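Long-range contact in probable CoA-transferase alpha subunit (Rhodococcus jostii, PDB 6COJ), which probably serves as the alpha subunit of a CoA-transferase-family enzyme and binds a CoA thioester of a hydroxylated spirolactone: residues G123-R137 and S166-D178. The protein carries 1 engineered substitution. Numbering follows the deposited sequence.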
loop_
_atom_site.group_PDB
_atom_site.type_symbol
_atom_site.label_atom_id
_atom_site.label_comp_id
_atom_site.label_asym_id
_atom_site.label_seq_id
_atom_site.Cartn_x
_atom_site.Cartn_y
_atom_site.Cartn_z
ATOM N N GLY A 123 -9.836 5.978 -3.323
ATOM C CA GLY A 123 -11.010 5.363 -3.923
ATOM C C GLY A 123 -10.685 4.105 -4.705
ATOM O O GLY A 123 -11.462 3.144 -4.704
ATOM N N LEU A 124 -9.540 4.095 -5.391
ATOM C CA LEU A 124 -9.132 2.890 -6.108
ATOM C C LEU A 124 -8.781 1.775 -5.136
ATOM O O LEU A 124 -9.124 0.614 -5.372
ATOM C CB LEU A 124 -7.948 3.187 -7.027
ATOM C CG LEU A 124 -8.221 4.130 -8.198
ATOM C CD1 LEU A 124 -6.905 4.485 -8.873
ATOM C CD2 LEU A 124 -9.169 3.475 -9.201
ATOM N N GLU A 125 -8.123 2.116 -4.025
ATOM C CA GLU A 125 -7.823 1.121 -3.002
ATOM C C GLU A 125 -9.097 0.530 -2.409
ATOM O O GLU A 125 -9.158 -0.675 -2.124
ATOM C CB GLU A 125 -6.953 1.749 -1.912
ATOM C CG GLU A 125 -5.493 1.889 -2.300
ATOM C CD GLU A 125 -4.676 2.674 -1.278
ATOM O OE1 GLU A 125 -5.270 3.450 -0.500
ATOM O OE2 GLU A 125 -3.439 2.502 -1.258
ATOM N N ALA A 126 -10.117 1.358 -2.192
ATOM C CA ALA A 126 -11.375 0.832 -1.670
ATOM C C ALA A 126 -11.985 -0.171 -2.644
ATOM O O ALA A 126 -12.388 -1.274 -2.252
ATOM C CB ALA A 126 -12.348 1.972 -1.356
ATOM N N ALA A 127 -12.032 0.184 -3.930
ATOM C CA ALA A 127 -12.544 -0.739 -4.933
ATOM C C ALA A 127 -11.716 -2.017 -4.992
ATOM O O ALA A 127 -12.276 -3.116 -5.095
ATOM C CB ALA A 127 -12.576 -0.054 -6.300
ATOM N N ALA A 128 -10.380 -1.895 -4.954
ATOM C CA ALA A 128 -9.514 -3.075 -5.021
ATOM C C ALA A 128 -9.831 -4.055 -3.898
ATOM O O ALA A 128 -9.751 -5.276 -4.090
ATOM C CB ALA A 128 -8.050 -2.655 -4.928
ATOM N N ALA A 129 -10.172 -3.537 -2.720
ATOM C CA ALA A 129 -10.505 -4.351 -1.557
ATOM C C ALA A 129 -11.991 -4.685 -1.459
ATOM O O ALA A 129 -12.410 -5.286 -0.463
ATOM C CB ALA A 129 -10.034 -3.657 -0.276
ATOM N N ARG A 130 -12.794 -4.322 -2.464
ATOM C CA ARG A 130 -14.240 -4.559 -2.450
ATOM C C ARG A 130 -14.903 -3.906 -1.240
ATOM O O ARG A 130 -15.896 -4.411 -0.706
ATOM C CB ARG A 130 -14.586 -6.053 -2.556
ATOM C CG ARG A 130 -13.865 -6.744 -3.735
ATOM C CD ARG A 130 -14.180 -8.231 -3.805
ATOM N NE ARG A 130 -13.730 -8.932 -2.600
ATOM C CZ ARG A 130 -14.040 -10.189 -2.304
ATOM N NH1 ARG A 130 -14.769 -10.918 -3.133
ATOM N NH2 ARG A 130 -13.582 -10.732 -1.180
ATOM N N LEU A 131 -14.344 -2.783 -0.794
ATOM C CA LEU A 131 -14.942 -2.040 0.301
ATOM C C LEU A 131 -15.773 -0.882 -0.235
ATOM O O LEU A 131 -15.460 -0.321 -1.287
ATOM C CB LEU A 131 -13.855 -1.470 1.216
ATOM C CG LEU A 131 -13.037 -2.523 1.960
ATOM C CD1 LEU A 131 -11.830 -1.893 2.624
ATOM C CD2 LEU A 131 -13.900 -3.223 3.001
ATOM N N PRO A 132 -16.843 -0.494 0.458
ATOM C CA PRO A 132 -17.686 0.606 -0.048
ATOM C C PRO A 132 -17.076 1.981 0.139
ATOM O O PRO A 132 -17.474 2.922 -0.564
ATOM C CB PRO A 132 -18.982 0.466 0.768
ATOM C CG PRO A 132 -18.549 -0.264 2.031
ATOM C CD PRO A 132 -17.430 -1.178 1.623
ATOM N N PHE A 133 -16.135 2.134 1.066
ATOM C CA PHE A 133 -15.481 3.407 1.302
ATOM C C PHE A 133 -14.185 3.143 2.048
ATOM O O PHE A 133 -13.982 2.070 2.631
ATOM C CB PHE A 133 -16.354 4.335 2.154
ATOM C CG PHE A 133 -16.402 3.932 3.613
ATOM C CD1 PHE A 133 -17.253 2.924 4.041
ATOM C CD2 PHE A 133 -15.567 4.539 4.543
ATOM C CE1 PHE A 133 -17.275 2.525 5.367
ATOM C CE2 PHE A 133 -15.586 4.145 5.870
ATOM C CZ PHE A 133 -16.440 3.139 6.286
ATOM N N LEU A 134 -13.324 4.155 2.050
ATOM C CA LEU A 134 -12.228 4.249 3.007
ATOM C C LEU A 134 -12.216 5.668 3.556
ATOM O O LEU A 134 -12.503 6.619 2.816
ATOM C CB LEU A 134 -10.863 3.944 2.358
ATOM C CG LEU A 134 -10.568 2.475 2.042
ATOM C CD1 LEU A 134 -9.329 2.335 1.165
ATOM C CD2 LEU A 134 -10.401 1.680 3.351
ATOM N N PRO A 135 -11.918 5.844 4.837
ATOM C CA PRO A 135 -11.887 7.187 5.415
ATOM C C PRO A 135 -10.600 7.883 5.025
ATOM O O PRO A 135 -9.551 7.255 4.861
ATOM C CB PRO A 135 -11.887 6.919 6.922
ATOM C CG PRO A 135 -11.174 5.574 7.037
ATOM C CD PRO A 135 -11.626 4.797 5.837
ATOM N N ILE A 136 -10.681 9.206 4.905
ATOM C CA ILE A 136 -9.520 10.007 4.541
ATOM C C ILE A 136 -9.755 11.425 5.031
ATOM O O ILE A 136 -10.897 11.887 5.115
ATOM C CB ILE A 136 -9.249 9.936 3.014
ATOM C CG1 ILE A 136 -7.913 10.592 2.645
ATOM C CG2 ILE A 136 -10.372 10.603 2.227
ATOM C CD1 ILE A 136 -7.382 10.225 1.239
ATOM N N ARG A 137 -8.669 12.106 5.397
ATOM C CA ARG A 137 -8.771 13.490 5.839
ATOM C C ARG A 137 -8.917 14.436 4.652
ATOM O O ARG A 137 -9.717 15.381 4.700
ATOM C CB ARG A 137 -7.532 13.856 6.655
ATOM C CG ARG A 137 -7.666 15.139 7.437
ATOM C CD ARG A 137 -6.486 15.366 8.375
ATOM N NE ARG A 137 -5.882 14.107 8.771
ATOM C CZ ARG A 137 -6.130 13.521 9.929
ATOM N NH1 ARG A 137 -5.545 12.361 10.234
ATOM N NH2 ARG A 137 -6.988 14.089 10.768
ATOM N N SER A 166 -14.769 12.611 18.861
ATOM C CA SER A 166 -14.743 11.657 17.759
ATOM C C SER A 166 -14.454 12.373 16.448
ATOM O O SER A 166 -15.049 13.415 16.149
ATOM C CB SER A 166 -16.088 10.945 17.652
ATOM O OG SER A 166 -16.377 10.262 18.863
ATOM N N GLU A 167 -13.543 11.809 15.668
ATOM C CA GLU A 167 -13.186 12.396 14.388
ATOM C C GLU A 167 -14.224 12.041 13.342
ATOM O O GLU A 167 -14.659 10.892 13.244
ATOM C CB GLU A 167 -11.857 11.823 13.918
ATOM C CG GLU A 167 -10.683 12.243 14.732
ATOM C CD GLU A 167 -9.381 11.995 14.002
ATOM O OE1 GLU A 167 -8.348 11.892 14.688
ATOM O OE2 GLU A 167 -9.395 11.909 12.755
ATOM N N THR A 168 -14.590 13.030 12.532
ATOM C CA THR A 168 -15.441 12.822 11.369
ATOM C C THR A 168 -14.599 13.085 10.127
ATOM O O THR A 168 -14.011 14.162 9.987
ATOM C CB THR A 168 -16.661 13.738 11.414
ATOM O OG1 THR A 168 -17.457 13.401 12.556
ATOM C CG2 THR A 168 -17.510 13.557 10.182
ATOM N N LEU A 169 -14.505 12.085 9.261
ATOM C CA LEU A 169 -13.607 12.101 8.115
ATOM C C LEU A 169 -14.410 11.963 6.827
ATOM O O LEU A 169 -15.588 11.600 6.838
ATOM C CB LEU A 169 -12.602 10.951 8.230
ATOM C CG LEU A 169 -11.693 11.020 9.456
ATOM C CD1 LEU A 169 -11.281 9.622 9.903
ATOM C CD2 LEU A 169 -10.497 11.881 9.131
ATOM N N ILE A 170 -13.772 12.264 5.697
ATOM C CA ILE A 170 -14.390 11.970 4.408
ATOM C C ILE A 170 -14.504 10.461 4.262
ATOM O O ILE A 170 -13.540 9.727 4.512
ATOM C CB ILE A 170 -13.541 12.544 3.263
ATOM C CG1 ILE A 170 -13.377 14.062 3.392
ATOM C CG2 ILE A 170 -14.124 12.151 1.910
ATOM C CD1 ILE A 170 -14.671 14.853 3.219
ATOM N N ALA A 171 -15.676 9.981 3.865
ATOM C CA ALA A 171 -15.825 8.587 3.451
ATOM C C ALA A 171 -15.627 8.564 1.945
ATOM O O ALA A 171 -16.556 8.839 1.179
ATOM C CB ALA A 171 -17.206 8.061 3.834
ATOM N N MET A 172 -14.411 8.296 1.498
ATOM C CA MET A 172 -14.183 8.244 0.062
ATOM C C MET A 172 -14.856 7.002 -0.501
ATOM O O MET A 172 -14.494 5.886 -0.114
ATOM C CB MET A 172 -12.684 8.191 -0.216
ATOM C CG MET A 172 -12.376 8.074 -1.699
ATOM S SD MET A 172 -12.933 9.524 -2.609
ATOM C CE MET A 172 -12.879 8.835 -4.255
ATOM N N PRO A 173 -15.837 7.133 -1.391
ATOM C CA PRO A 173 -16.474 5.938 -1.949
ATOM C C PRO A 173 -15.523 5.195 -2.876
ATOM O O PRO A 173 -14.613 5.775 -3.481
ATOM C CB PRO A 173 -17.658 6.511 -2.737
ATOM C CG PRO A 173 -17.156 7.867 -3.178
ATOM C CD PRO A 173 -16.368 8.372 -1.988
ATOM N N ALA A 174 -15.755 3.893 -2.995
ATOM C CA ALA A 174 -14.976 3.094 -3.930
ATOM C C ALA A 174 -15.141 3.614 -5.352
ATOM O O ALA A 174 -16.255 3.926 -5.797
ATOM C CB ALA A 174 -15.432 1.640 -3.865
ATOM N N LEU A 175 -14.021 3.709 -6.065
ATOM C CA LEU A 175 -14.033 4.046 -7.488
ATOM C C LEU A 175 -14.031 2.755 -8.310
ATOM O O LEU A 175 -13.043 2.371 -8.943
ATOM C CB LEU A 175 -12.848 4.953 -7.826
ATOM C CG LEU A 175 -12.886 6.343 -7.176
ATOM C CD1 LEU A 175 -11.560 7.071 -7.359
ATOM C CD2 LEU A 175 -14.037 7.173 -7.738
ATOM N N ASN A 176 -15.166 2.061 -8.269
ATOM C CA ASN A 176 -15.310 0.842 -9.049
ATOM C C ASN A 176 -15.368 1.183 -10.529
ATOM O O ASN A 176 -16.041 2.131 -10.938
ATOM C CB ASN A 176 -16.591 0.115 -8.648
ATOM C CG ASN A 176 -16.678 -0.104 -7.155
ATOM O OD1 ASN A 176 -15.988 -0.956 -6.609
ATOM N ND2 ASN A 176 -17.521 0.675 -6.484
ATOM N N LEU A 177 -14.673 0.400 -11.342
ATOM C CA LEU A 177 -14.551 0.674 -12.764
ATOM C C LEU A 177 -15.093 -0.483 -13.592
ATOM O O LEU A 177 -14.860 -1.653 -13.272
ATOM C CB LEU A 177 -13.079 0.857 -13.133
ATOM C CG LEU A 177 -12.257 1.778 -12.226
ATOM C CD1 LEU A 177 -10.771 1.697 -12.573
ATOM C CD2 LEU A 177 -12.761 3.209 -12.330
ATOM N N ASP A 178 -15.786 -0.151 -14.686
ATOM C CA ASP A 178 -16.124 -1.191 -15.648
ATOM C C ASP A 178 -14.877 -1.673 -16.367
ATOM O O ASP A 178 -14.757 -2.864 -16.676
ATOM C CB ASP A 178 -17.157 -0.680 -16.650
ATOM C CG ASP A 178 -18.469 -0.333 -15.986
ATOM O OD1 ASP A 178 -18.997 -1.183 -15.236
ATOM O OD2 ASP A 178 -18.950 0.796 -16.188
HETATM O O HOH W 1 -16.058 -1.658 -3.759
#
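Leu134 and Met172 are bonded to each other twice: Leu134 N donates to Met172 O in the carbonyl plane (3.0 Å), and Met172 N returns a bond to Leu134 O (2.9 Å), tilted 28° from that carbonyl's plane. Two residues along, Ile136 N to Ile170 O is a sound bond, while the return from Ile170 N to Ile136 O is bent and weak. Pro135 with Ala171, between them, and Phe133 with Pro173, on the other side of Leu134-Met172, are non-hydrogen-bonded pairs; the two prolines have no N-H to give, Ala171 makes its backbone bond with Arg153 on strand 153-156, and the CA hydrogens of Phe133 and Pro135 lean on Met172 O and Ile170 O.

Strand 168-173 is the middle of a three-stranded antiparallel sheet and 133-136 one edge of it; beyond Pro173 the chain runs alongside the C-terminal half of helix 117-128 toward strand 177-184 of the parallel Rossmann-like sheet. A Schellman motif with Arg130 as its C-prime residue closes that helix. In 174-176, Ala174 N is held by Pro132 O, and Leu175 N points almost straight at Gly123 O (3.0 Å, 177°). Gly123 O thus serves two donors, Leu175 N and its helical partner Ala127 N, from opposite faces of its plane. A water donates to both Leu131 O and Asn176 OD1, tying the turn to the loop.

Met172 CG, anti to the backbone N, lies 3.7 Å from Gly123 N, and the chain then bends at chi2 to set CE over Gly123 CA. Ile136 CG2 packs against Ile170 CB. Arg137 NH2 and Glu167 OE2 make a long salt bridge, 3.8 Å, with their planes 55° apart; Arg137 NH1 donates a hydrogen bond to Arg130 O of the second subunit, NH2 to the backbone of another protein's chain, and Glu167 OE1 makes a salt bridge with a basic side chain of that chain.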